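Long-range contact in B-agarase (Agarivorans gilvus, PDB 5Z6P), which probably hydrolyses agarose as a beta-agarase of glycoside hydrolase family 50, cleaving beta-1,4 glycosidic bonds: residues S688-M700 / P743-N755. Residues are numbered along the deposited sequence; the frame is centred on the assembly and turned at random.
Sequences SQQERGQMFERYM and PYQPMVDAAKRVN
Arg753 grips Glu697 side-on, with NE and NH2 both donating to a single carboxylate oxygen: Arg753 NE and Glu697 OE1 are 2.7 Å apart. The oxygen lies close to the guanidinium plane, but NE and NH2 reach it from the same face of the carboxylate, 35° and 42° out of its plane respectively, and both N-H...O angles are bent. The salt bridge is therefore short but not the coplanar, two-oxygen pairing. Glu697 gets there with CG anti to the backbone N (chi1 -179°) and an extended chain.

Within helix 689-704, Arg692 NH1 donates to Gln689 OE1 at 2.9 Å, in the amide plane on a lone pair, and these two ends together face one side of the Tyr744 ring. The guanidinium stands nearly upright on that ring. Arg692 CZ is 5.0 Å from the Tyr744 ring centroid, so any cation-pi attraction is at most weak. Outside partners anchor the polar ends: Asp675 and Asn733 accept from Gln689, Phe671 O and Gly735 O from Arg692, while Tyr744 OH bonds to Asp719.

Met747, bent twice, lays SD over the guanidinium centre and brings CE to Phe696, a knob in the hole formed by Met747, Ala750, Ala751 and Val754. Val754 CG2 also meets Met700 CB at 3.7 Å. At the closest point Gly693, without a side chain, has its CA 3.5 Å from Pro746 O and its O 3.2 Å from Ala750 CB, leaving little room there.

Helices 689-704 and 745-762 pack side by side, nearly parallel, against strand 709-714, which lies between them in sequence and is touched by Met700 and Met747; this is consistent with the outer helical layer of a (beta/alpha)8-type catalytic barrel. Chemically, the contact joins a buried arginine whose three donor nitrogens each have a carbonyl acceptor, an aromatic knob in an Ala/Val/Met hole, and a salt bridge between partly exposed residues.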
loop_
_atom_site.group_PDB
_atom_site.type_symbol
_atom_site.label_atom_id
_atom_site.label_comp_id
_atom_site.label_asym_id
_atom_site.label_seq_id
_atom_site.Cartn_x
_atom_site.Cartn_y
_atom_site.Cartn_z
ATOM N N SER A 688 5.367 -17.059 7.037
ATOM C CA SER A 688 6.012 -17.029 8.337
ATOM C C SER A 688 6.851 -15.774 8.459
ATOM O O SER A 688 7.155 -15.155 7.447
ATOM C CB SER A 688 6.908 -18.242 8.496
ATOM O OG SER A 688 8.063 -18.051 7.703
ATOM N N GLN A 689 7.262 -15.438 9.682
ATOM C CA GLN A 689 8.188 -14.331 9.908
ATOM C C GLN A 689 9.487 -14.530 9.134
ATOM O O GLN A 689 10.059 -13.588 8.601
ATOM C CB GLN A 689 8.495 -14.154 11.398
ATOM C CG GLN A 689 7.302 -13.661 12.244
ATOM C CD GLN A 689 6.625 -12.458 11.605
ATOM O OE1 GLN A 689 7.266 -11.438 11.326
ATOM N NE2 GLN A 689 5.342 -12.591 11.329
ATOM N N GLN A 690 9.963 -15.764 9.087
ATOM C CA GLN A 690 11.207 -16.037 8.385
ATOM C C GLN A 690 11.062 -15.701 6.901
ATOM O O GLN A 690 11.959 -15.117 6.308
ATOM C CB GLN A 690 11.632 -17.496 8.568
ATOM C CG GLN A 690 12.983 -17.814 7.973
ATOM C CD GLN A 690 13.298 -19.304 7.981
ATOM O OE1 GLN A 690 12.445 -20.124 8.280
ATOM N NE2 GLN A 690 14.536 -19.651 7.650
ATOM N N GLU A 691 9.928 -16.061 6.316
ATOM C CA GLU A 691 9.723 -15.814 4.904
ATOM C C GLU A 691 9.518 -14.321 4.594
ATOM O O GLU A 691 9.788 -13.880 3.482
ATOM C CB GLU A 691 8.552 -16.625 4.372
ATOM C CG GLU A 691 8.484 -16.554 2.840
ATOM C CD GLU A 691 7.535 -17.555 2.212
ATOM O OE1 GLU A 691 6.309 -17.499 2.464
ATOM O OE2 GLU A 691 8.031 -18.389 1.443
ATOM N N ARG A 692 9.047 -13.560 5.579
ATOM C CA ARG A 692 8.910 -12.118 5.429
ATOM C C ARG A 692 10.249 -11.485 5.075
ATOM O O ARG A 692 10.348 -10.672 4.155
ATOM C CB ARG A 692 8.372 -11.484 6.707
ATOM C CG ARG A 692 6.883 -11.680 6.967
ATOM C CD ARG A 692 6.448 -10.866 8.199
ATOM N NE ARG A 692 6.547 -9.429 7.940
ATOM C CZ ARG A 692 6.824 -8.504 8.851
ATOM N NH1 ARG A 692 7.054 -8.846 10.123
ATOM N NH2 ARG A 692 6.890 -7.226 8.483
ATOM N N GLY A 693 11.263 -11.852 5.849
ATOM C CA GLY A 693 12.616 -11.405 5.636
ATOM C C GLY A 693 13.144 -11.881 4.285
ATOM O O GLY A 693 13.733 -11.099 3.560
ATOM N N GLN A 694 12.911 -13.143 3.940
ATOM C CA GLN A 694 13.317 -13.655 2.621
ATOM C C GLN A 694 12.672 -12.837 1.495
ATOM O O GLN A 694 13.328 -12.465 0.514
ATOM C CB GLN A 694 12.952 -15.136 2.456
ATOM C CG GLN A 694 13.824 -16.124 3.251
ATOM C CD GLN A 694 13.203 -17.522 3.350
ATOM O OE1 GLN A 694 11.992 -17.691 3.226
ATOM N NE2 GLN A 694 14.036 -18.525 3.586
ATOM N N MET A 695 11.389 -12.551 1.634
ATOM C CA MET A 695 10.715 -11.831 0.572
ATOM C C MET A 695 11.175 -10.380 0.524
ATOM O O MET A 695 11.231 -9.795 -0.550
ATOM C CB MET A 695 9.198 -11.940 0.730
ATOM C CG MET A 695 8.715 -13.375 0.517
ATOM S SD MET A 695 6.942 -13.608 0.679
ATOM C CE MET A 695 6.375 -12.881 -0.870
ATOM N N PHE A 696 11.512 -9.807 1.678
ATOM C CA PHE A 696 12.075 -8.462 1.725
ATOM C C PHE A 696 13.348 -8.426 0.870
ATOM O O PHE A 696 13.544 -7.523 0.053
ATOM C CB PHE A 696 12.386 -8.038 3.162
ATOM C CG PHE A 696 13.073 -6.698 3.274
ATOM C CD1 PHE A 696 14.455 -6.593 3.151
ATOM C CD2 PHE A 696 12.335 -5.546 3.524
ATOM C CE1 PHE A 696 15.088 -5.371 3.249
ATOM C CE2 PHE A 696 12.958 -4.309 3.627
ATOM C CZ PHE A 696 14.343 -4.218 3.480
ATOM N N GLU A 697 14.199 -9.425 1.062
ATOM C CA GLU A 697 15.461 -9.471 0.349
ATOM C C GLU A 697 15.233 -9.631 -1.143
ATOM O O GLU A 697 15.860 -8.942 -1.931
ATOM C CB GLU A 697 16.352 -10.608 0.875
ATOM C CG GLU A 697 17.678 -10.678 0.181
ATOM C CD GLU A 697 18.709 -11.477 0.953
ATOM O OE1 GLU A 697 18.315 -12.363 1.733
ATOM O OE2 GLU A 697 19.909 -11.195 0.777
ATOM N N ARG A 698 14.336 -10.533 -1.525
ATOM C CA ARG A 698 14.041 -10.762 -2.929
ATOM C C ARG A 698 13.532 -9.484 -3.610
ATOM O O ARG A 698 13.941 -9.158 -4.723
ATOM C CB ARG A 698 13.020 -11.883 -3.095
ATOM C CG ARG A 698 13.592 -13.297 -2.955
ATOM C CD ARG A 698 12.514 -14.340 -3.279
ATOM N NE ARG A 698 12.430 -15.335 -2.223
ATOM C CZ ARG A 698 11.301 -15.805 -1.720
ATOM N NH1 ARG A 698 10.130 -15.394 -2.182
ATOM N NH2 ARG A 698 11.348 -16.695 -0.755
ATOM N N TYR A 699 12.645 -8.767 -2.932
ATOM C CA TYR A 699 12.172 -7.483 -3.435
ATOM C C TYR A 699 13.352 -6.569 -3.660
ATOM O O TYR A 699 13.520 -6.047 -4.745
ATOM C CB TYR A 699 11.173 -6.825 -2.474
ATOM C CG TYR A 699 10.447 -5.594 -3.048
ATOM C CD1 TYR A 699 11.088 -4.367 -3.191
ATOM C CD2 TYR A 699 9.110 -5.669 -3.415
ATOM C CE1 TYR A 699 10.395 -3.233 -3.702
ATOM C CE2 TYR A 699 8.424 -4.554 -3.936
ATOM C CZ TYR A 699 9.062 -3.353 -4.073
ATOM O OH TYR A 699 8.349 -2.282 -4.577
ATOM N N MET A 700 14.186 -6.392 -2.651
ATOM C CA MET A 700 15.245 -5.402 -2.751
ATOM C C MET A 700 16.272 -5.675 -3.845
ATOM O O MET A 700 16.763 -4.731 -4.460
ATOM C CB MET A 700 15.948 -5.251 -1.423
ATOM C CG MET A 700 15.113 -4.492 -0.418
ATOM S SD MET A 700 14.651 -2.878 -1.045
ATOM C CE MET A 700 16.278 -2.153 -1.216
ATOM N N PRO A 743 12.006 -5.546 17.463
ATOM C CA PRO A 743 12.349 -5.816 16.057
ATOM C C PRO A 743 12.189 -7.289 15.657
ATOM O O PRO A 743 12.743 -8.155 16.320
ATOM C CB PRO A 743 13.812 -5.389 15.970
ATOM C CG PRO A 743 13.985 -4.400 17.083
ATOM C CD PRO A 743 13.128 -4.934 18.193
ATOM N N TYR A 744 11.406 -7.559 14.612
ATOM C CA TYR A 744 11.301 -8.896 14.057
ATOM C C TYR A 744 12.668 -9.305 13.505
ATOM O O TYR A 744 13.225 -8.622 12.649
ATOM C CB TYR A 744 10.239 -8.965 12.958
ATOM C CG TYR A 744 8.792 -8.870 13.431
ATOM C CD1 TYR A 744 8.163 -9.959 14.013
ATOM C CD2 TYR A 744 8.060 -7.703 13.270
ATOM C CE1 TYR A 744 6.848 -9.896 14.431
ATOM C CE2 TYR A 744 6.731 -7.624 13.682
ATOM C CZ TYR A 744 6.135 -8.727 14.268
ATOM O OH TYR A 744 4.837 -8.672 14.679
ATOM N N GLN A 745 13.212 -10.415 13.985
ATOM C CA GLN A 745 14.608 -10.730 13.670
ATOM C C GLN A 745 14.886 -11.016 12.187
ATOM O O GLN A 745 15.898 -10.561 11.669
ATOM C CB GLN A 745 15.100 -11.906 14.511
ATOM C CG GLN A 745 16.620 -12.011 14.541
ATOM C CD GLN A 745 17.282 -10.733 15.005
ATOM O OE1 GLN A 745 16.952 -10.193 16.058
ATOM N NE2 GLN A 745 18.221 -10.237 14.218
ATOM N N PRO A 746 14.011 -11.773 11.502
ATOM C CA PRO A 746 14.336 -11.977 10.085
ATOM C C PRO A 746 14.228 -10.695 9.235
ATOM O O PRO A 746 14.888 -10.629 8.215
ATOM C CB PRO A 746 13.306 -13.017 9.627
ATOM C CG PRO A 746 12.817 -13.666 10.895
ATOM C CD PRO A 746 12.843 -12.573 11.914
ATOM N N MET A 747 13.427 -9.710 9.649
ATOM C CA MET A 747 13.370 -8.447 8.914
ATOM C C MET A 747 14.690 -7.714 9.087
ATOM O O MET A 747 15.299 -7.281 8.109
ATOM C CB MET A 747 12.193 -7.566 9.376
ATOM C CG MET A 747 10.832 -8.189 9.146
ATOM S SD MET A 747 10.526 -8.724 7.450
ATOM C CE MET A 747 10.338 -7.119 6.639
ATOM N N VAL A 748 15.128 -7.589 10.334
ATOM C CA VAL A 748 16.416 -6.985 10.656
ATOM C C VAL A 748 17.569 -7.681 9.925
ATOM O O VAL A 748 18.449 -7.024 9.353
ATOM C CB VAL A 748 16.693 -7.033 12.174
ATOM C CG1 VAL A 748 18.083 -6.512 12.482
ATOM C CG2 VAL A 748 15.645 -6.236 12.931
ATOM N N ASP A 749 17.560 -9.008 9.929
ATOM C CA ASP A 749 18.644 -9.743 9.290
ATOM C C ASP A 749 18.621 -9.536 7.770
ATOM O O ASP A 749 19.656 -9.349 7.153
ATOM C CB ASP A 749 18.575 -11.237 9.601
ATOM C CG ASP A 749 18.844 -11.572 11.075
ATOM O OD1 ASP A 749 19.253 -10.715 11.891
ATOM O OD2 ASP A 749 18.622 -12.740 11.407
ATOM N N ALA A 750 17.440 -9.600 7.170
ATOM C CA ALA A 750 17.313 -9.343 5.738
ATOM C C ALA A 750 17.770 -7.926 5.387
ATOM O O ALA A 750 18.525 -7.734 4.445
ATOM C CB ALA A 750 15.891 -9.570 5.285
ATOM N N ALA A 751 17.318 -6.943 6.157
ATOM C CA ALA A 751 17.772 -5.569 5.975
ATOM C C ALA A 751 19.305 -5.500 5.964
ATOM O O ALA A 751 19.894 -4.832 5.118
ATOM C CB ALA A 751 17.213 -4.670 7.061
ATOM N N LYS A 752 19.950 -6.198 6.895
ATOM C CA LYS A 752 21.414 -6.187 6.959
ATOM C C LYS A 752 22.076 -6.853 5.733
ATOM O O LYS A 752 23.050 -6.336 5.203
ATOM C CB LYS A 752 21.904 -6.856 8.253
ATOM C CG LYS A 752 21.676 -5.996 9.485
ATOM C CD LYS A 752 22.297 -6.597 10.716
ATOM C CE LYS A 752 21.973 -5.764 11.938
ATOM N NZ LYS A 752 22.787 -6.169 13.111
ATOM N N ARG A 753 21.545 -7.982 5.279
ATOM C CA ARG A 753 22.055 -8.612 4.065
ATOM C C ARG A 753 21.915 -7.675 2.860
ATOM O O ARG A 753 22.870 -7.467 2.133
ATOM C CB ARG A 753 21.347 -9.945 3.796
ATOM C CG ARG A 753 21.620 -11.022 4.871
ATOM C CD ARG A 753 21.205 -12.398 4.395
ATOM N NE ARG A 753 19.809 -12.417 3.986
ATOM C CZ ARG A 753 18.782 -12.592 4.811
ATOM N NH1 ARG A 753 18.993 -12.799 6.106
ATOM N NH2 ARG A 753 17.549 -12.567 4.333
ATOM N N VAL A 754 20.732 -7.095 2.664
ATOM C CA VAL A 754 20.554 -6.139 1.582
ATOM C C VAL A 754 21.517 -4.947 1.681
ATOM O O VAL A 754 22.233 -4.627 0.729
ATOM C CB VAL A 754 19.121 -5.598 1.537
ATOM C CG1 VAL A 754 19.037 -4.407 0.553
ATOM C CG2 VAL A 754 18.120 -6.723 1.185
ATOM N N ASN A 755 21.543 -4.323 2.848
ATOM C CA ASN A 755 22.251 -3.073 3.034
ATOM C C ASN A 755 23.775 -3.209 2.981
ATOM O O ASN A 755 24.463 -2.261 2.622
ATOM C CB ASN A 755 21.828 -2.436 4.357
ATOM C CG ASN A 755 20.418 -1.833 4.295
ATOM O OD1 ASN A 755 19.955 -1.421 3.237
ATOM N ND2 ASN A 755 19.749 -1.772 5.433
#